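PDB 6ULO: DUF7790 domain-containing protein from Leptospira interrogans serogroup Icterohaemorrhagiae serovar copenhageni, which is of unknown function but has a Rossmann-like alpha/beta fold built round a mixed sheet, with a group of helices inserted between two strands. Local coordinates for residues A[99-104]-A[140-145]; A[127-132]-A[145-150]; A[253-258]-A[297-302]. All blocks are in the same frame, centred on the assembly; numbering follows the deposited sequence.

In the fold
Following the chain from its N terminus, helix 94-109 comes straight after strand 86-91, and a run of helices then separates it from strand 191-195. Interaction 1 closes the first loop, bringing 99-104 against 140-145 at the start of the long helix 139-166. Before that loop ends, the chain passes through 127-132, whose partner 145-150 is one turn further along the same long helix, so interactions 1 and 2 cross, share Val145 and touch. Together they tie three helices of the insertion. Interaction 3 follows in series, its centre about 32 Å from that of interaction 1 and across the chain's centre, fixing the end of sheet strand 249-255 to helix 299-306.

Interaction 1 of 3, residues A[99-104]-A[140-145]; sequences ANTITI and EVYKKV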
# COMPACT_ATOMS: atom_id res chain seq x y z
N ALA A 99 1.26 10.04 8.43
CA ALA A 99 2.58 10.01 7.82
C ALA A 99 2.46 9.93 6.31
O ALA A 99 3.24 10.56 5.58
CB ALA A 99 3.43 8.86 8.39
N ASN A 100 1.47 9.19 5.80
CA ASN A 100 1.28 9.17 4.36
C ASN A 100 0.89 10.56 3.84
O ASN A 100 1.27 10.94 2.73
CB ASN A 100 0.22 8.14 3.99
CG ASN A 100 0.73 6.72 4.04
OD1 ASN A 100 1.94 6.47 3.83
ND2 ASN A 100 -0.16 5.77 4.29
N THR A 101 0.06 11.30 4.61
CA THR A 101 -0.32 12.66 4.23
C THR A 101 0.92 13.54 4.12
O THR A 101 1.04 14.34 3.18
CB THR A 101 -1.30 13.21 5.25
OG1 THR A 101 -2.49 12.40 5.26
CG2 THR A 101 -1.68 14.68 4.96
N ILE A 102 1.85 13.40 5.06
CA ILE A 102 3.11 14.13 4.99
C ILE A 102 3.90 13.73 3.75
O ILE A 102 4.41 14.58 3.02
CB ILE A 102 3.93 13.92 6.27
CG1 ILE A 102 3.17 14.50 7.48
CG2 ILE A 102 5.32 14.54 6.12
CD1 ILE A 102 3.76 14.06 8.82
N THR A 103 4.01 12.42 3.50
CA THR A 103 4.75 11.96 2.32
C THR A 103 4.18 12.58 1.03
O THR A 103 4.95 13.01 0.15
CB THR A 103 4.70 10.44 2.29
OG1 THR A 103 5.65 9.98 3.23
CG2 THR A 103 4.98 9.83 0.90
N ILE A 104 2.85 12.66 0.92
CA ILE A 104 2.27 13.24 -0.29
C ILE A 104 2.62 14.71 -0.43
O ILE A 104 2.94 15.19 -1.52
CB ILE A 104 0.74 12.99 -0.27
CG1 ILE A 104 0.48 11.49 -0.40
CG2 ILE A 104 0.02 13.81 -1.35
CD1 ILE A 104 -0.91 11.06 0.03
N GLU A 140 0.85 21.10 14.18
CA GLU A 140 1.54 20.32 15.20
C GLU A 140 1.16 18.84 15.17
O GLU A 140 1.97 18.00 15.54
CB GLU A 140 1.25 20.90 16.58
CG GLU A 140 2.21 20.46 17.67
CD GLU A 140 3.67 20.90 17.46
OE1 GLU A 140 3.98 21.80 16.64
OE2 GLU A 140 4.55 20.34 18.16
N VAL A 141 -0.06 18.51 14.74
CA VAL A 141 -0.45 17.11 14.58
C VAL A 141 0.56 16.41 13.70
O VAL A 141 1.02 15.29 13.98
CB VAL A 141 -1.88 17.03 13.99
CG1 VAL A 141 -2.22 15.62 13.57
CG2 VAL A 141 -2.92 17.55 15.02
N TYR A 142 0.92 17.07 12.59
CA TYR A 142 1.81 16.50 11.59
C TYR A 142 3.27 16.64 11.97
O TYR A 142 4.06 15.74 11.66
CB TYR A 142 1.49 17.11 10.21
CG TYR A 142 0.03 16.87 9.88
CD1 TYR A 142 -0.38 15.71 9.24
CD2 TYR A 142 -0.96 17.80 10.28
CE1 TYR A 142 -1.74 15.47 9.00
CE2 TYR A 142 -2.28 17.57 10.06
CZ TYR A 142 -2.68 16.43 9.41
OH TYR A 142 -4.03 16.26 9.22
N LYS A 143 3.65 17.72 12.67
CA LYS A 143 5.03 17.82 13.13
C LYS A 143 5.36 16.72 14.12
O LYS A 143 6.46 16.15 14.09
CB LYS A 143 5.30 19.20 13.75
CG LYS A 143 5.22 20.33 12.76
CD LYS A 143 5.46 21.68 13.46
CE LYS A 143 6.53 22.47 12.81
NZ LYS A 143 6.73 23.78 13.49
N LYS A 144 4.41 16.39 15.01
CA LYS A 144 4.63 15.29 15.94
C LYS A 144 4.81 13.98 15.18
O LYS A 144 5.71 13.20 15.49
CB LYS A 144 3.44 15.18 16.89
CG LYS A 144 3.34 16.27 17.96
CD LYS A 144 2.11 15.99 18.83
CE LYS A 144 1.94 17.00 19.91
NZ LYS A 144 3.22 17.15 20.61
N VAL A 145 3.95 13.72 14.19
CA VAL A 145 4.09 12.51 13.38
C VAL A 145 5.45 12.49 12.67
O VAL A 145 6.13 11.46 12.66
CB VAL A 145 2.91 12.36 12.39
CG1 VAL A 145 3.20 11.22 11.40
CG2 VAL A 145 1.63 12.09 13.14
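Ile102 drives its side chain against Tyr142 and Val145, and these three residues supply most of the surface that residues 99-104 and 140-145 bury on each other. The setting is a Rossmann-like alpha/beta fold in which the connection from strand 86-91 to strand 191-195 is a long run of helices. Helix 94-109 opens that connection, and the long helix 139-166 runs across it nearly at a right angle: the local axes make an angle of 96° and come within 9.8 Å. So steep a crossing confines the contact to a small patch, a useful example of how much a single branched side chain can do. In Ile102, CG1 lies beside the backbone N (chi1 -63°) and the chain then extends, which carries CD1 out from the helix as a probe. Ile102 CG1 comes to the edge of the Tyr142 ring, near its plane, 4.1 Å from Tyr142 CD1. Further out, CD1 of Ile102 is 4.0 Å from Tyr142 CB and 3.9 Å from Val145 CG1, so that it touches two residues one turn apart on the crossing helix. Thr101 adds its methyl CG2 obliquely to the phenol ring, while its hydroxyl turns back to Val97 O in its own helix. The ring of Tyr142 is also stacked with Phe136 and meets His98 edge-to-face, both outside the two segments, so aromatic neighbours also fix its place. At the other end of the patch, Val145 CG1 packs on Ala99, 3.8 Å from Ala99 CB and 3.7 Å from Ala99 N; here the backbones come closest, with Ala99 CA 6.3 Å from Val145 CA. The tightest point is nonpolar on one side and polar on the other, the methyl CD1 of Ile102 resting 3.3 Å from the backbone O of Tyr142.

Interaction 2 of 3, residues A[127-132]-A[145-150]; sequences EALELI and VYKQAS
The backbone O of Tyr146, whose side chain points toward helix 125-135, is gripped twice by Ser150, one helical turn on: by its N, and by its hydroxyl OG at 2.8 Å. The two donors reach the oxygen from opposite faces of the carbonyl plane, and the OG bond is tilted 32° out of that plane. At the far end of the side chain, the phenol OH is held by Leu119 O and Arg154 NH2, which, with the nearly parallel ring of Trp120, limits how the buried ring can move. Helices 125-135 and 139-166 form a helical hairpin, the local axes 145° apart in direction, roughly antiparallel, and 11.5 Å apart, and Tyr146 spans the distance between them. With CG anti to the backbone N (chi1 180°), its side chain reaches across to three residues, all coming at the ring obliquely. Ala128 CB lies 3.7 Å from Tyr146 CE1, Leu129 CD2 approaches Tyr146 CD2 at 3.9 Å, and Ile132 CD1 meets the root of the side chain, 4.1 Å from Tyr146 CB. Toward solvent, the extended Lys147 crosses Leu129 at about a right angle, laying its CE methylene 3.9 Å from Leu129 CD1.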
# COMPACT_ATOMS: atom_id res chain seq x y z
N GLU A 127 13.64 22.46 6.97
CA GLU A 127 12.78 22.83 5.85
C GLU A 127 11.47 22.05 5.85
O GLU A 127 10.39 22.61 5.60
CB GLU A 127 13.52 22.55 4.55
CG GLU A 127 12.71 22.94 3.33
CD GLU A 127 13.46 22.71 2.03
OE1 GLU A 127 14.66 22.38 2.07
OE2 GLU A 127 12.82 22.87 0.98
N ALA A 128 11.55 20.75 6.13
CA ALA A 128 10.34 19.91 6.15
C ALA A 128 9.35 20.40 7.21
O ALA A 128 8.13 20.47 6.96
CB ALA A 128 10.73 18.45 6.40
N LEU A 129 9.84 20.70 8.41
CA LEU A 129 8.96 21.16 9.47
C LEU A 129 8.38 22.54 9.17
O LEU A 129 7.22 22.81 9.49
CB LEU A 129 9.68 21.12 10.82
CG LEU A 129 10.00 19.71 11.33
CD1 LEU A 129 10.91 19.82 12.53
CD2 LEU A 129 8.71 18.95 11.71
N GLU A 130 9.15 23.41 8.50
CA GLU A 130 8.59 24.68 8.07
C GLU A 130 7.51 24.50 7.00
O GLU A 130 6.50 25.21 7.00
CB GLU A 130 9.72 25.55 7.52
CG GLU A 130 10.73 26.06 8.57
CD GLU A 130 12.04 26.66 7.99
OE1 GLU A 130 12.26 26.65 6.75
OE2 GLU A 130 12.85 27.16 8.81
N LEU A 131 7.69 23.54 6.10
CA LEU A 131 6.68 23.27 5.08
C LEU A 131 5.41 22.74 5.73
O LEU A 131 4.30 23.18 5.39
CB LEU A 131 7.22 22.25 4.08
CG LEU A 131 6.24 21.71 3.06
CD1 LEU A 131 5.68 22.84 2.23
CD2 LEU A 131 6.95 20.68 2.16
N ILE A 132 5.55 21.83 6.70
CA ILE A 132 4.36 21.37 7.43
C ILE A 132 3.69 22.55 8.11
O ILE A 132 2.45 22.67 8.10
CB ILE A 132 4.72 20.26 8.43
CG1 ILE A 132 5.08 18.98 7.66
CG2 ILE A 132 3.56 20.01 9.41
CD1 ILE A 132 5.80 17.92 8.51
N VAL A 145 3.95 13.72 14.19
CA VAL A 145 4.09 12.51 13.38
C VAL A 145 5.45 12.49 12.67
O VAL A 145 6.13 11.46 12.66
CB VAL A 145 2.91 12.36 12.39
CG1 VAL A 145 3.20 11.22 11.40
CG2 VAL A 145 1.63 12.09 13.14
N TYR A 146 5.87 13.63 12.11
CA TYR A 146 7.18 13.68 11.46
C TYR A 146 8.27 13.26 12.42
O TYR A 146 9.13 12.44 12.08
CB TYR A 146 7.46 15.10 10.93
CG TYR A 146 8.82 15.20 10.25
CD1 TYR A 146 8.92 15.16 8.86
CD2 TYR A 146 9.99 15.36 10.99
CE1 TYR A 146 10.17 15.22 8.22
CE2 TYR A 146 11.24 15.43 10.37
CZ TYR A 146 11.32 15.37 8.99
OH TYR A 146 12.55 15.45 8.39
N LYS A 147 8.25 13.80 13.63
CA LYS A 147 9.30 13.51 14.60
C LYS A 147 9.26 12.06 15.08
O LYS A 147 10.31 11.47 15.31
CB LYS A 147 9.22 14.49 15.76
CG LYS A 147 9.55 15.88 15.29
CD LYS A 147 9.23 16.90 16.36
CE LYS A 147 9.34 18.31 15.82
NZ LYS A 147 8.99 19.33 16.84
N GLN A 148 8.08 11.46 15.19
CA GLN A 148 7.99 10.05 15.57
C GLN A 148 8.45 9.16 14.43
O GLN A 148 9.12 8.14 14.67
CB GLN A 148 6.54 9.72 15.86
CG GLN A 148 5.98 10.28 17.11
CD GLN A 148 4.50 10.00 17.20
OE1 GLN A 148 3.72 10.53 16.42
NE2 GLN A 148 4.13 9.11 18.10
N ALA A 149 8.03 9.46 13.21
CA ALA A 149 8.21 8.54 12.08
C ALA A 149 9.58 8.69 11.44
O ALA A 149 10.16 7.70 10.98
CB ALA A 149 7.14 8.80 11.02
N SER A 150 10.12 9.90 11.39
CA SER A 150 11.34 10.13 10.62
C SER A 150 12.53 9.23 10.97
O SER A 150 13.23 8.79 10.04
CB SER A 150 11.70 11.63 10.56
OG SER A 150 11.93 12.16 11.85

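Interaction 3 of 3, residues A[253-258]-A[297-302]; sequences RTISVR and LRSLQV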
# COMPACT_ATOMS: atom_id res chain seq x y z
N ARG A 253 0.29 -10.04 -0.76
CA ARG A 253 0.39 -10.24 0.68
C ARG A 253 1.75 -10.85 1.00
O ARG A 253 2.48 -11.32 0.11
CB ARG A 253 -0.73 -11.18 1.21
CG ARG A 253 -0.61 -12.60 0.69
CD ARG A 253 -1.53 -13.57 1.38
NE ARG A 253 -2.95 -13.28 1.18
CZ ARG A 253 -3.71 -13.75 0.19
NH1 ARG A 253 -3.19 -14.50 -0.77
NH2 ARG A 253 -5.01 -13.44 0.15
N THR A 254 2.05 -10.87 2.28
CA THR A 254 3.18 -11.65 2.79
C THR A 254 2.70 -12.51 3.94
O THR A 254 1.66 -12.26 4.56
CB THR A 254 4.29 -10.72 3.30
OG1 THR A 254 3.74 -9.76 4.22
CG2 THR A 254 4.95 -10.01 2.16
N ILE A 255 3.48 -13.57 4.22
CA ILE A 255 3.28 -14.40 5.40
C ILE A 255 4.62 -14.64 6.07
O ILE A 255 5.69 -14.40 5.51
CB ILE A 255 2.57 -15.75 5.13
CG1 ILE A 255 3.40 -16.62 4.17
CG2 ILE A 255 1.07 -15.51 4.73
CD1 ILE A 255 2.97 -18.11 4.23
N SER A 256 4.54 -15.15 7.30
CA SER A 256 5.76 -15.36 8.08
C SER A 256 5.72 -16.65 8.89
O SER A 256 6.53 -16.80 9.80
CB SER A 256 6.02 -14.15 8.99
OG SER A 256 4.95 -13.95 9.91
N VAL A 257 4.80 -17.55 8.59
CA VAL A 257 4.64 -18.81 9.30
C VAL A 257 4.82 -19.94 8.30
O VAL A 257 4.80 -19.75 7.08
CB VAL A 257 3.26 -18.91 9.99
CG1 VAL A 257 3.07 -17.79 10.98
CG2 VAL A 257 2.16 -18.88 8.97
N ARG A 258 5.00 -21.15 8.83
CA ARG A 258 5.21 -22.36 8.03
C ARG A 258 6.29 -22.16 6.99
O ARG A 258 6.10 -22.42 5.80
CB ARG A 258 3.90 -22.88 7.41
CG ARG A 258 2.88 -23.42 8.42
CD ARG A 258 3.43 -24.62 9.21
NE ARG A 258 3.91 -25.73 8.37
CZ ARG A 258 3.14 -26.71 7.91
NH1 ARG A 258 1.83 -26.68 8.13
NH2 ARG A 258 3.65 -27.70 7.20
N LEU A 297 -11.21 -19.97 7.85
CA LEU A 297 -10.25 -19.73 6.77
C LEU A 297 -9.39 -18.51 7.05
O LEU A 297 -9.87 -17.46 7.50
CB LEU A 297 -10.99 -19.52 5.45
CG LEU A 297 -10.12 -19.41 4.20
CD1 LEU A 297 -9.47 -20.78 3.92
CD2 LEU A 297 -10.96 -18.91 3.02
N ARG A 298 -8.10 -18.67 6.76
CA ARG A 298 -7.07 -17.65 6.93
C ARG A 298 -6.17 -17.70 5.70
O ARG A 298 -6.16 -18.69 4.97
CB ARG A 298 -6.19 -17.97 8.15
CG ARG A 298 -6.85 -17.69 9.49
CD ARG A 298 -6.10 -18.35 10.65
NE ARG A 298 -6.74 -18.09 11.93
CZ ARG A 298 -6.51 -17.04 12.71
NH1 ARG A 298 -5.63 -16.11 12.35
NH2 ARG A 298 -7.15 -16.92 13.86
N SER A 299 -5.38 -16.63 5.50
CA SER A 299 -4.49 -16.60 4.33
C SER A 299 -3.56 -17.82 4.28
O SER A 299 -3.26 -18.31 3.19
CB SER A 299 -3.69 -15.29 4.26
OG SER A 299 -2.85 -15.14 5.38
N LEU A 300 -3.08 -18.31 5.43
CA LEU A 300 -2.18 -19.46 5.41
C LEU A 300 -2.86 -20.65 4.74
O LEU A 300 -2.28 -21.31 3.87
CB LEU A 300 -1.74 -19.80 6.83
CG LEU A 300 -0.95 -21.12 6.98
CD1 LEU A 300 0.38 -21.09 6.19
CD2 LEU A 300 -0.73 -21.41 8.47
N GLN A 301 -4.10 -20.93 5.14
CA GLN A 301 -4.82 -22.06 4.56
C GLN A 301 -5.08 -21.85 3.07
O GLN A 301 -4.99 -22.79 2.28
CB GLN A 301 -6.11 -22.28 5.33
CG GLN A 301 -6.95 -23.42 4.75
CD GLN A 301 -8.22 -23.69 5.52
OE1 GLN A 301 -8.53 -23.03 6.51
NE2 GLN A 301 -8.99 -24.67 5.05
N VAL A 302 -5.42 -20.63 2.66
CA VAL A 302 -5.55 -20.31 1.24
C VAL A 302 -4.28 -20.70 0.48
O VAL A 302 -4.33 -21.29 -0.61
CB VAL A 302 -5.88 -18.82 1.07
CG1 VAL A 302 -5.83 -18.39 -0.40
CG2 VAL A 302 -7.26 -18.52 1.68
O HOH W 1 -1.06 -13.03 4.98
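Arg253 and Ser299 meet on the buried side of this contact, where the end of strand 249-255 packs against the first turn of helix 299-306. The strand belongs to the mixed sheet of the Rossmann-like fold, and the helix precedes its edge strand 307-310, so the contact pins a late helix onto the sheet. Arg253 bends at chi3 (64°), bringing NE to 3.8 Å from Ser299 CB, an oblique approach without a hydrogen bond between them. Its charged end is spent on other partners: NE on Glu227, NH1 on Gln281, and the guanidinium in a cation-pi contact with Phe286. The hydroxyl of Ser299 works through a water molecule, which is 2.8 Å from Ser299 OG and donates to Thr254 O at 2.9 Å, linking helix start to strand backbone. Ile255 completes this inner part, its CG2 4.0 Å from Ser299 OG.

The outer side is different in kind. Beyond the strand the chain turns into loop, and of residues 297-302, Leu300 is the one that touches it there. Its CG stands opposite the backbone N across the CA-CB bond (chi1 171°), which sends both methyls toward the loop. Both touch Val257 CG2, the nearer, Leu300 CD2, at 3.9 Å. Arg258 crosses the leucine at about a right angle, touching it with its methylenes: Arg258 CG is 4.1 Å from Leu300 CD1. Its guanidinium pairs with Asp260. Both Val257 and Arg258 are exposed, and Ile255 CD1 reaches Leu300 CD1 only loosely. No direct hydrogen bond or salt bridge joins the two segments; the polar link between them is the one bridging water, while the polar end of Arg253 is satisfied by outside partners, and on the solvent side the two segments meet through aliphatic contacts.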